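Local structure of putative hyaluronoglucosaminidase (Clostridium perfringens, 6PWI) at residues Ala440-Gly443 against Trp444-Asp448; Thr144-Ala147 against Phe148-Ile151; Ser120-Asn124 against His125-Val129. The protein is a family 84 glycoside hydrolase, probably a hexosaminidase; this chain holds the N-terminal domain, catalytic barrel and a helical region of a longer, probably cell-wall-attached protein. One frame throughout, in Å; residues are numbered along the deposited sequence.

Contact 1. Residues Ala440-Gly443 against Trp444-Asp448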
ATOM      1  N   ALA A 440       3.393  -2.050   2.933  1.00 19.95           N
ATOM      2  CA  ALA A 440       4.424  -2.949   2.447  1.00 20.02           C
ATOM      3  C   ALA A 440       5.538  -3.067   3.483  1.00 21.05           C
ATOM      4  O   ALA A 440       5.934  -4.176   3.836  1.00 22.05           O
ATOM      5  CB  ALA A 440       4.953  -2.466   1.122  1.00 19.58           C
ATOM      6  N   ASP A 441       6.030  -1.915   3.957  1.00 20.65           N
ATOM      7  CA  ASP A 441       7.121  -1.849   4.911  1.00 20.03           C
ATOM      8  C   ASP A 441       6.683  -2.500   6.222  1.00 20.17           C
ATOM      9  O   ASP A 441       7.348  -3.399   6.731  1.00 19.95           O
ATOM     10  CB  ASP A 441       7.554  -0.395   5.090  1.00 21.71           C
ATOM     11  CG  ASP A 441       8.812  -0.182   5.919  1.00 23.90           C
ATOM     12  OD1 ASP A 441       9.559  -1.164   6.159  1.00 24.76           O
ATOM     13  OD2 ASP A 441       9.049   0.978   6.305  1.00 25.90           O
ATOM     14  N   TYR A 442       5.540  -2.049   6.751  1.00 19.94           N
ATOM     15  CA  TYR A 442       5.028  -2.547   8.015  1.00 19.77           C
ATOM     16  C   TYR A 442       4.704  -4.035   7.914  1.00 20.04           C
ATOM     17  O   TYR A 442       4.976  -4.795   8.838  1.00 20.76           O
ATOM     18  CB  TYR A 442       3.797  -1.747   8.443  1.00 19.68           C
ATOM     19  CG  TYR A 442       3.092  -2.259   9.673  1.00 19.86           C
ATOM     20  CD1 TYR A 442       3.697  -2.224  10.922  1.00 20.41           C
ATOM     21  CD2 TYR A 442       1.807  -2.770   9.599  1.00 20.20           C
ATOM     22  CE1 TYR A 442       3.050  -2.682  12.060  1.00 20.61           C
ATOM     23  CE2 TYR A 442       1.139  -3.222  10.727  1.00 20.84           C
ATOM     24  CZ  TYR A 442       1.763  -3.178  11.960  1.00 21.13           C
ATOM     25  OH  TYR A 442       1.109  -3.632  13.068  1.00 22.67           O
ATOM     26  N   GLY A 443       4.107  -4.439   6.789  1.00 20.25           N
ATOM     27  CA  GLY A 443       3.669  -5.812   6.606  1.00 20.08           C
ATOM     28  C   GLY A 443       4.844  -6.784   6.601  1.00 20.53           C
ATOM     29  O   GLY A 443       4.724  -7.894   7.126  1.00 21.64           O
ATOM     30  N   TRP A 444       5.969  -6.342   6.018  1.00 20.12           N
ATOM     31  CA  TRP A 444       7.168  -7.155   5.883  1.00 20.89           C
ATOM     32  C   TRP A 444       7.924  -7.231   7.212  1.00 22.15           C
ATOM     33  O   TRP A 444       8.206  -8.330   7.697  1.00 21.31           O
ATOM     34  CB  TRP A 444       8.063  -6.647   4.744  1.00 20.49           C
ATOM     35  CG  TRP A 444       9.296  -7.479   4.550  1.00 20.29           C
ATOM     36  CD1 TRP A 444      10.507  -7.297   5.151  1.00 20.00           C
ATOM     37  CD2 TRP A 444       9.438  -8.644   3.715  1.00 20.10           C
ATOM     38  NE1 TRP A 444      11.391  -8.262   4.750  1.00 19.74           N
ATOM     39  CE2 TRP A 444      10.766  -9.104   3.869  1.00 20.09           C
ATOM     40  CE3 TRP A 444       8.581  -9.343   2.853  1.00 20.06           C
ATOM     41  CZ2 TRP A 444      11.251 -10.229   3.197  1.00 19.97           C
ATOM     42  CZ3 TRP A 444       9.058 -10.457   2.193  1.00 19.96           C
ATOM     43  CH2 TRP A 444      10.377 -10.891   2.360  1.00 19.92           C
ATOM     44  N   ASN A 445       8.237  -6.055   7.783  1.00 22.45           N
ATOM     45  CA  ASN A 445       9.044  -5.937   8.988  1.00 23.13           C
ATOM     46  C   ASN A 445       8.318  -5.049   9.994  1.00 24.14           C
ATOM     47  O   ASN A 445       8.396  -3.827   9.896  1.00 24.68           O
ATOM     48  CB  ASN A 445      10.419  -5.333   8.678  1.00 22.60           C
ATOM     49  CG  ASN A 445      11.360  -5.293   9.869  1.00 22.96           C
ATOM     50  OD1 ASN A 445      10.926  -5.255  11.020  1.00 22.43           O
ATOM     51  ND2 ASN A 445      12.658  -5.294   9.604  1.00 22.47           N
ATOM     52  N   ARG A 446       7.660  -5.673  10.979  1.00 24.42           N
ATOM     53  CA  ARG A 446       6.805  -4.952  11.906  1.00 24.98           C
ATOM     54  C   ARG A 446       7.612  -4.159  12.933  1.00 25.30           C
ATOM     55  O   ARG A 446       7.374  -2.969  13.113  1.00 25.13           O
ATOM     56  CB  ARG A 446       5.805  -5.896  12.572  1.00 25.82           C
ATOM     57  CG  ARG A 446       4.566  -6.145  11.731  1.00 29.01           C
ATOM     58  CD  ARG A 446       3.808  -7.281  12.375  1.00 31.19           C
ATOM     59  NE  ARG A 446       3.102  -8.135  11.435  1.00 33.14           N
ATOM     60  CZ  ARG A 446       2.651  -9.348  11.751  1.00 36.09           C
ATOM     61  NH1 ARG A 446       2.860  -9.827  12.969  1.00 35.08           N
ATOM     62  NH2 ARG A 446       2.004 -10.078  10.852  1.00 34.29           N
ATOM     63  N   ALA A 447       8.544  -4.816  13.627  1.00 25.77           N
ATOM     64  CA  ALA A 447       9.209  -4.178  14.754  1.00 27.37           C
ATOM     65  C   ALA A 447      10.004  -2.952  14.304  1.00 28.47           C
ATOM     66  O   ALA A 447      10.055  -1.955  15.025  1.00 29.32           O
ATOM     67  CB  ALA A 447      10.073  -5.165  15.500  1.00 26.44           C
ATOM     68  N   ASP A 448      10.597  -3.021  13.103  1.00 27.46           N
ATOM     69  CA  ASP A 448      11.456  -1.952  12.622  1.00 27.18           C
ATOM     70  C   ASP A 448      10.659  -0.923  11.825  1.00 27.20           C
ATOM     71  O   ASP A 448      11.247  -0.133  11.093  1.00 27.55           O
ATOM     72  CB  ASP A 448      12.615  -2.489  11.779  1.00 28.45           C
ATOM     73  CG  ASP A 448      13.494  -3.499  12.498  1.00 29.83           C
ATOM     74  OD1 ASP A 448      13.530  -3.473  13.748  1.00 29.71           O
ATOM     75  OD2 ASP A 448      14.132  -4.315  11.799  1.00 30.25           O
TER
HETATM   76  O   HOH W   1       9.891  -1.735   8.823  1.00 16.05           O
HETATM   77  O   HOH W   2      10.298   1.352   8.672  1.00 16.84           O
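Y442 and R446 meet four residues apart, across the end of the helix, the methylene CG of R446 lying over one face of the phenol ring. It sits 4.1 Å from the centroid of the Y442 ring and 24° off the ring normal, displaced toward the rim, which fits a CH-pi contact. The R446 side chain leaves with CG anti to the carbonyl carbon (chi1 -84°); a bend at chi3 then takes the guanidinium past the tyrosine to the F418 carbonyl and ring, its plane 43° from that of the phenol. The Y442 hydroxyl bonds to the D412 carbonyl. This is the C-terminal end of helix 433-444, which follows the eighth strand, 418-423, of the beta/alpha barrel. N445 N still bonds to D441 O at 3.0 Å, yet N445 is the first residue to leave helical phi/psi. N445 OD1 accepts from D448 N at 3.1 Å, an Asx motif, the donor standing above the carbonyl plane; N445 ND2 separately gives to D448 OD2 at 2.8 Å and also bonds to the I39 carbonyl. D441 OD2 bonds to S454 OG and D441 OD1 to I39 N, and water carries both oxygens to the loop: one bridges D441 OD1 and N445 O, another D441 OD2 and D448 O.

Contact 2. Residues Thr144-Ala147 against Phe148-Ile151; sequences TDSA and FYGI
The Y149 ring lies with one face over the backbone carbonyl of D145, on the first turns of helix 144-158 in the N-terminal domain related to domain 2 of family 20 glycoside hydrolases. D145 O stands 3.3 Å above the plane of the Y149 ring, over its centre. The phenol gets there with CG anti to the carbonyl carbon (chi1 -52°), folding back along the helix toward its N-terminus. D145 O also accepts a bond from Y149 N at 3.1 Å and 158°, and thus meets both backbone and ring of one residue. F148 instead sends CG anti to the backbone N (chi1 -172°), and its ring heads away from the preceding turn to pack on T68 and R71 of helix 66-78. I151 N bonds to A147 O at 2.9 Å, and I151 CG1 comes within 3.3 Å of A147 O. Farther out, A147 and I151 both pack on I98 of strand 94-100, joining the helix to the sheet. R180 makes a cation-pi contact with Y149, and the D145 carboxylate forms a salt bridge with K248. At the helix start, N143 OD1 accepts from S146 N, while T144 OG1 bonds to D65 N and T68 OG1.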
ATOM      1  N   THR A 144      10.692 -20.074  -5.098  1.00 23.80           N
ATOM      2  CA  THR A 144      10.930 -19.148  -6.195  1.00 24.59           C
ATOM      3  C   THR A 144      10.418 -17.745  -5.848  1.00 25.61           C
ATOM      4  O   THR A 144      11.093 -16.752  -6.135  1.00 25.52           O
ATOM      5  CB  THR A 144      10.471 -19.731  -7.541  1.00 24.27           C
ATOM      6  OG1 THR A 144      11.097 -18.987  -8.589  1.00 24.16           O
ATOM      7  CG2 THR A 144       8.968 -19.756  -7.721  1.00 23.30           C
ATOM      8  N   ASP A 145       9.234 -17.673  -5.216  1.00 25.23           N
ATOM      9  CA  ASP A 145       8.655 -16.411  -4.775  1.00 25.49           C
ATOM     10  C   ASP A 145       9.647 -15.641  -3.898  1.00 25.45           C
ATOM     11  O   ASP A 145       9.845 -14.441  -4.090  1.00 25.02           O
ATOM     12  CB  ASP A 145       7.326 -16.620  -4.040  1.00 25.96           C
ATOM     13  CG  ASP A 145       6.169 -17.082  -4.913  1.00 26.48           C
ATOM     14  OD1 ASP A 145       6.246 -16.921  -6.147  1.00 27.34           O
ATOM     15  OD2 ASP A 145       5.188 -17.593  -4.345  1.00 27.09           O
ATOM     16  N   SER A 146      10.276 -16.343  -2.944  1.00 25.05           N
ATOM     17  CA  SER A 146      11.231 -15.737  -2.026  1.00 24.09           C
ATOM     18  C   SER A 146      12.522 -15.342  -2.741  1.00 23.99           C
ATOM     19  O   SER A 146      13.146 -14.342  -2.385  1.00 23.92           O
ATOM     20  CB  SER A 146      11.506 -16.644  -0.871  1.00 23.99           C
ATOM     21  OG  SER A 146      10.292 -16.989  -0.225  1.00 25.68           O
ATOM     22  N   ALA A 147      12.921 -16.130  -3.748  1.00 23.10           N
ATOM     23  CA  ALA A 147      14.085 -15.763  -4.537  1.00 23.60           C
ATOM     24  C   ALA A 147      13.812 -14.429  -5.226  1.00 23.07           C
ATOM     25  O   ALA A 147      14.673 -13.553  -5.244  1.00 23.38           O
ATOM     26  CB  ALA A 147      14.449 -16.852  -5.523  1.00 22.88           C
ATOM     27  N   PHE A 148      12.593 -14.295  -5.762  1.00 22.75           N
ATOM     28  CA  PHE A 148      12.107 -13.075  -6.386  1.00 22.90           C
ATOM     29  C   PHE A 148      12.264 -11.876  -5.445  1.00 23.00           C
ATOM     30  O   PHE A 148      12.831 -10.859  -5.844  1.00 23.11           O
ATOM     31  CB  PHE A 148      10.656 -13.267  -6.829  1.00 22.76           C
ATOM     32  CG  PHE A 148      10.075 -12.152  -7.658  1.00 22.54           C
ATOM     33  CD1 PHE A 148       9.996 -12.261  -9.039  1.00 23.12           C
ATOM     34  CD2 PHE A 148       9.571 -11.011  -7.057  1.00 22.46           C
ATOM     35  CE1 PHE A 148       9.441 -11.243  -9.802  1.00 23.37           C
ATOM     36  CE2 PHE A 148       9.023  -9.991  -7.820  1.00 23.27           C
ATOM     37  CZ  PHE A 148       8.953 -10.109  -9.192  1.00 23.13           C
ATOM     38  N   TYR A 149      11.776 -11.994  -4.201  1.00 22.25           N
ATOM     39  CA  TYR A 149      11.947 -10.932  -3.214  1.00 22.69           C
ATOM     40  C   TYR A 149      13.427 -10.579  -3.038  1.00 23.43           C
ATOM     41  O   TYR A 149      13.772  -9.395  -2.972  1.00 23.13           O
ATOM     42  CB  TYR A 149      11.280 -11.272  -1.877  1.00 22.68           C
ATOM     43  CG  TYR A 149       9.835 -11.687  -1.994  1.00 23.12           C
ATOM     44  CD1 TYR A 149       8.973 -11.042  -2.870  1.00 22.22           C
ATOM     45  CD2 TYR A 149       9.330 -12.735  -1.237  1.00 23.04           C
ATOM     46  CE1 TYR A 149       7.652 -11.432  -3.004  1.00 21.92           C
ATOM     47  CE2 TYR A 149       8.005 -13.131  -1.355  1.00 23.24           C
ATOM     48  CZ  TYR A 149       7.165 -12.477  -2.241  1.00 23.04           C
ATOM     49  OH  TYR A 149       5.859 -12.860  -2.369  1.00 24.51           O
ATOM     50  N   GLY A 150      14.291 -11.606  -2.967  1.00 22.31           N
ATOM     51  CA  GLY A 150      15.727 -11.399  -2.887  1.00 21.61           C
ATOM     52  C   GLY A 150      16.236 -10.515  -4.025  1.00 21.91           C
ATOM     53  O   GLY A 150      16.985  -9.563  -3.800  1.00 21.51           O
ATOM     54  N   ILE A 151      15.785 -10.824  -5.244  1.00 21.83           N
ATOM     55  CA  ILE A 151      16.224 -10.114  -6.433  1.00 23.09           C
ATOM     56  C   ILE A 151      15.679  -8.684  -6.425  1.00 23.87           C
ATOM     57  O   ILE A 151      16.325  -7.777  -6.950  1.00 23.75           O
ATOM     58  CB  ILE A 151      15.836 -10.894  -7.706  1.00 23.38           C
ATOM     59  CG1 ILE A 151      16.466 -12.291  -7.725  1.00 22.85           C
ATOM     60  CG2 ILE A 151      16.190 -10.104  -8.956  1.00 23.04           C
ATOM     61  CD1 ILE A 151      15.882 -13.211  -8.768  1.00 22.78           C
TER

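Contact 3. Residues Ser120-Asn124 against His125-Val129. With EDO (1,2-ethanediol), chain I.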
ATOM      1  N   SER A 120      17.840 -22.675   9.911  1.00 80.24           N
ATOM      2  CA  SER A 120      16.907 -22.156  10.904  1.00 71.69           C
ATOM      3  C   SER A 120      16.215 -20.900  10.376  1.00 64.52           C
ATOM      4  O   SER A 120      15.167 -20.491  10.871  1.00 62.85           O
ATOM      5  CB  SER A 120      17.624 -21.850  12.199  1.00 75.64           C
ATOM      6  OG  SER A 120      18.479 -22.915  12.588  1.00 83.69           O
ATOM      7  N   HIS A 121      16.839 -20.285   9.374  1.00 54.14           N
ATOM      8  CA  HIS A 121      16.337 -19.071   8.760  1.00 47.90           C
ATOM      9  C   HIS A 121      15.048 -19.355   7.977  1.00 43.94           C
ATOM     10  O   HIS A 121      14.100 -18.573   8.039  1.00 45.55           O
ATOM     11  CB  HIS A 121      17.495 -18.415   7.980  1.00 45.51           C
ATOM     12  CG  HIS A 121      17.109 -17.277   7.102  1.00 45.44           C
ATOM     13  ND1 HIS A 121      16.493 -16.141   7.588  1.00 47.33           N
ATOM     14  CD2 HIS A 121      17.260 -17.090   5.775  1.00 44.97           C
ATOM     15  CE1 HIS A 121      16.270 -15.307   6.593  1.00 46.31           C
ATOM     16  NE2 HIS A 121      16.731 -15.866   5.473  1.00 45.66           N
ATOM     17  N   PHE A 122      14.989 -20.513   7.306  1.00 37.99           N
ATOM     18  CA  PHE A 122      14.131 -20.702   6.145  1.00 34.90           C
ATOM     19  C   PHE A 122      12.706 -21.117   6.506  1.00 34.50           C
ATOM     20  O   PHE A 122      11.845 -21.179   5.633  1.00 32.27           O
ATOM     21  CB  PHE A 122      14.794 -21.623   5.119  1.00 32.11           C
ATOM     22  CG  PHE A 122      15.840 -20.932   4.281  1.00 29.56           C
ATOM     23  CD1 PHE A 122      15.474 -20.103   3.228  1.00 28.37           C
ATOM     24  CD2 PHE A 122      17.188 -21.087   4.560  1.00 27.84           C
ATOM     25  CE1 PHE A 122      16.436 -19.457   2.466  1.00 27.75           C
ATOM     26  CE2 PHE A 122      18.149 -20.441   3.798  1.00 27.37           C
ATOM     27  CZ  PHE A 122      17.772 -19.629   2.752  1.00 27.99           C
ATOM     28  N   GLU A 123      12.450 -21.364   7.790  1.00 39.07           N
ATOM     29  CA  GLU A 123      11.103 -21.694   8.234  1.00 41.73           C
ATOM     30  C   GLU A 123      10.199 -20.457   8.200  1.00 38.00           C
ATOM     31  O   GLU A 123       8.991 -20.592   8.033  1.00 37.13           O
ATOM     32  CB  GLU A 123      11.152 -22.352   9.613  1.00 48.54           C
ATOM     33  CG  GLU A 123      12.018 -21.583  10.593  1.00 59.31           C
ATOM     34  CD  GLU A 123      12.695 -22.419  11.662  1.00 69.36           C
ATOM     35  OE1 GLU A 123      12.678 -21.992  12.837  1.00 76.96           O
ATOM     36  OE2 GLU A 123      13.250 -23.487  11.318  1.00 77.12           O
ATOM     37  N   ASN A 124      10.793 -19.260   8.338  1.00 34.53           N
ATOM     38  CA  ASN A 124      10.074 -17.993   8.334  1.00 32.59           C
ATOM     39  C   ASN A 124       9.373 -17.750   6.997  1.00 31.70           C
ATOM     40  O   ASN A 124       9.736 -18.348   5.982  1.00 31.14           O
ATOM     41  CB  ASN A 124      11.009 -16.821   8.635  1.00 32.25           C
ATOM     42  CG  ASN A 124      11.527 -16.846  10.054  1.00 32.90           C
ATOM     43  OD1 ASN A 124      10.867 -17.371  10.943  1.00 33.37           O
ATOM     44  ND2 ASN A 124      12.706 -16.287  10.272  1.00 32.12           N
ATOM     45  N   HIS A 125       8.378 -16.848   7.007  1.00 29.38           N
ATOM     46  CA  HIS A 125       7.647 -16.476   5.806  1.00 29.27           C
ATOM     47  C   HIS A 125       8.574 -15.786   4.807  1.00 27.74           C
ATOM     48  O   HIS A 125       9.325 -14.879   5.175  1.00 26.70           O
ATOM     49  CB  HIS A 125       6.464 -15.550   6.124  1.00 32.02           C
ATOM     50  CG  HIS A 125       5.466 -16.093   7.091  1.00 36.10           C
ATOM     51  ND1 HIS A 125       4.781 -17.274   6.868  1.00 38.89           N
ATOM     52  CD2 HIS A 125       5.011 -15.601   8.265  1.00 37.98           C
ATOM     53  CE1 HIS A 125       3.962 -17.498   7.877  1.00 40.09           C
ATOM     54  NE2 HIS A 125       4.088 -16.488   8.749  1.00 40.26           N
ATOM     55  N   ASP A 126       8.501 -16.230   3.543  1.00 25.92           N
ATOM     56  CA  ASP A 126       9.150 -15.583   2.410  1.00 25.74           C
ATOM     57  C   ASP A 126      10.664 -15.479   2.631  1.00 24.99           C
ATOM     58  O   ASP A 126      11.319 -14.599   2.067  1.00 23.90           O
ATOM     59  CB  ASP A 126       8.485 -14.237   2.088  1.00 26.45           C
ATOM     60  CG  ASP A 126       7.022 -14.353   1.678  1.00 28.25           C
ATOM     61  OD1 ASP A 126       6.698 -15.290   0.918  1.00 29.08           O
ATOM     62  OD2 ASP A 126       6.212 -13.500   2.111  1.00 27.53           O
ATOM     63  N   ALA A 127      11.213 -16.398   3.437  1.00 23.25           N
ATOM     64  CA  ALA A 127      12.596 -16.312   3.881  1.00 22.82           C
ATOM     65  C   ALA A 127      13.550 -16.436   2.696  1.00 22.76           C
ATOM     66  O   ALA A 127      13.352 -17.277   1.817  1.00 23.17           O
ATOM     67  CB  ALA A 127      12.871 -17.367   4.925  1.00 22.49           C
ATOM     68  N   HIS A 128      14.590 -15.596   2.691  1.00 21.31           N
ATOM     69  CA  HIS A 128      15.604 -15.666   1.656  1.00 22.01           C
ATOM     70  C   HIS A 128      16.880 -14.981   2.134  1.00 22.85           C
ATOM     71  O   HIS A 128      16.868 -14.248   3.117  1.00 23.08           O
ATOM     72  CB  HIS A 128      15.089 -15.045   0.350  1.00 21.87           C
ATOM     73  CG  HIS A 128      14.836 -13.577   0.450  1.00 22.61           C
ATOM     74  ND1 HIS A 128      13.661 -13.063   0.966  1.00 22.01           N
ATOM     75  CD2 HIS A 128      15.606 -12.513   0.130  1.00 22.90           C
ATOM     76  CE1 HIS A 128      13.715 -11.747   0.944  1.00 22.24           C
ATOM     77  NE2 HIS A 128      14.897 -11.381   0.433  1.00 22.63           N
ATOM     78  N   VAL A 129      17.968 -15.213   1.390  1.00 23.77           N
ATOM     79  CA  VAL A 129      19.291 -14.703   1.699  1.00 24.06           C
ATOM     80  C   VAL A 129      19.859 -14.065   0.439  1.00 24.28           C
ATOM     81  O   VAL A 129      19.733 -14.625  -0.647  1.00 24.33           O
ATOM     82  CB  VAL A 129      20.196 -15.851   2.186  1.00 25.15           C
ATOM     83  CG1 VAL A 129      21.663 -15.451   2.222  1.00 24.66           C
ATOM     84  CG2 VAL A 129      19.744 -16.398   3.533  1.00 24.85           C
TER
HETATM   85  C1  EDO I 707       4.730 -19.771   4.128  1.00 55.56           C
HETATM   86  O1  EDO I 707       5.739 -20.020   5.084  1.00 54.92           O
HETATM   87  C2  EDO I 707       5.215 -18.814   3.112  1.00 52.34           C
HETATM   88  O2  EDO I 707       6.629 -18.755   3.095  1.00 45.22           O
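H121 turns the edge of its imidazole to the strand that follows, with NE2 donating to H128 O at 2.9 Å and 163°. The bond is straight at the hydrogen and the acceptor lies near the H121 ring plane, but the donor stands 67° out of the H128 carbonyl plane, not on a lone pair. With CG anti to the backbone N (chi1 170°), the ring is carried across V129 at a slant, and H121 CD2 comes 3.4 Å from V129 CG2. One face of the imidazole meets A127 CB, offset toward the rim, while H121 CD2 is centred over a face of the F122 ring, 3.9 Å above its plane. The F122 and V129 side chains cross at about a right angle, F122 CZ lying 3.9 Å from V129 CG2. Two successive beta turns shape this entry to strand 127-133 of the N-terminal domain's mixed sheet: type I from H121 to N124, then type II from N124 to A127. A127 CB points back into the bend, 3.5 Å from N124 O. K142 NZ bonds to the carbonyls of both F122 and N124. H128 faces away, its ND1 donating to D126 O at 3.0 Å within the imidazole plane. D126 N gives to O2 of a 1,2-ethanediol, probably from the crystallisation liquor, at 3.2 Å, and the D126 carboxylate forms a salt bridge with R180.

Contacts 2 and 3 belong to the N-terminal domain and lie with their centres about 11 Å apart, helix 144-158 packing on the start of strand 127-133. S146 CB comes 3.3 Å from A127 O, and G150 CA lies 3.2 Å from H128 CD2. R180 serves both contacts. Contact 1 belongs to the barrel; its centre is about 15 Å from that of contact 3 and about 17 Å from that of contact 2. W444 bridges the domains: its CZ2 is 3.7 Å from H128 CE1 and its CZ3 is 4.1 Å from Y149 CD2. All three contacts lie away from D299, the predicted proton donor.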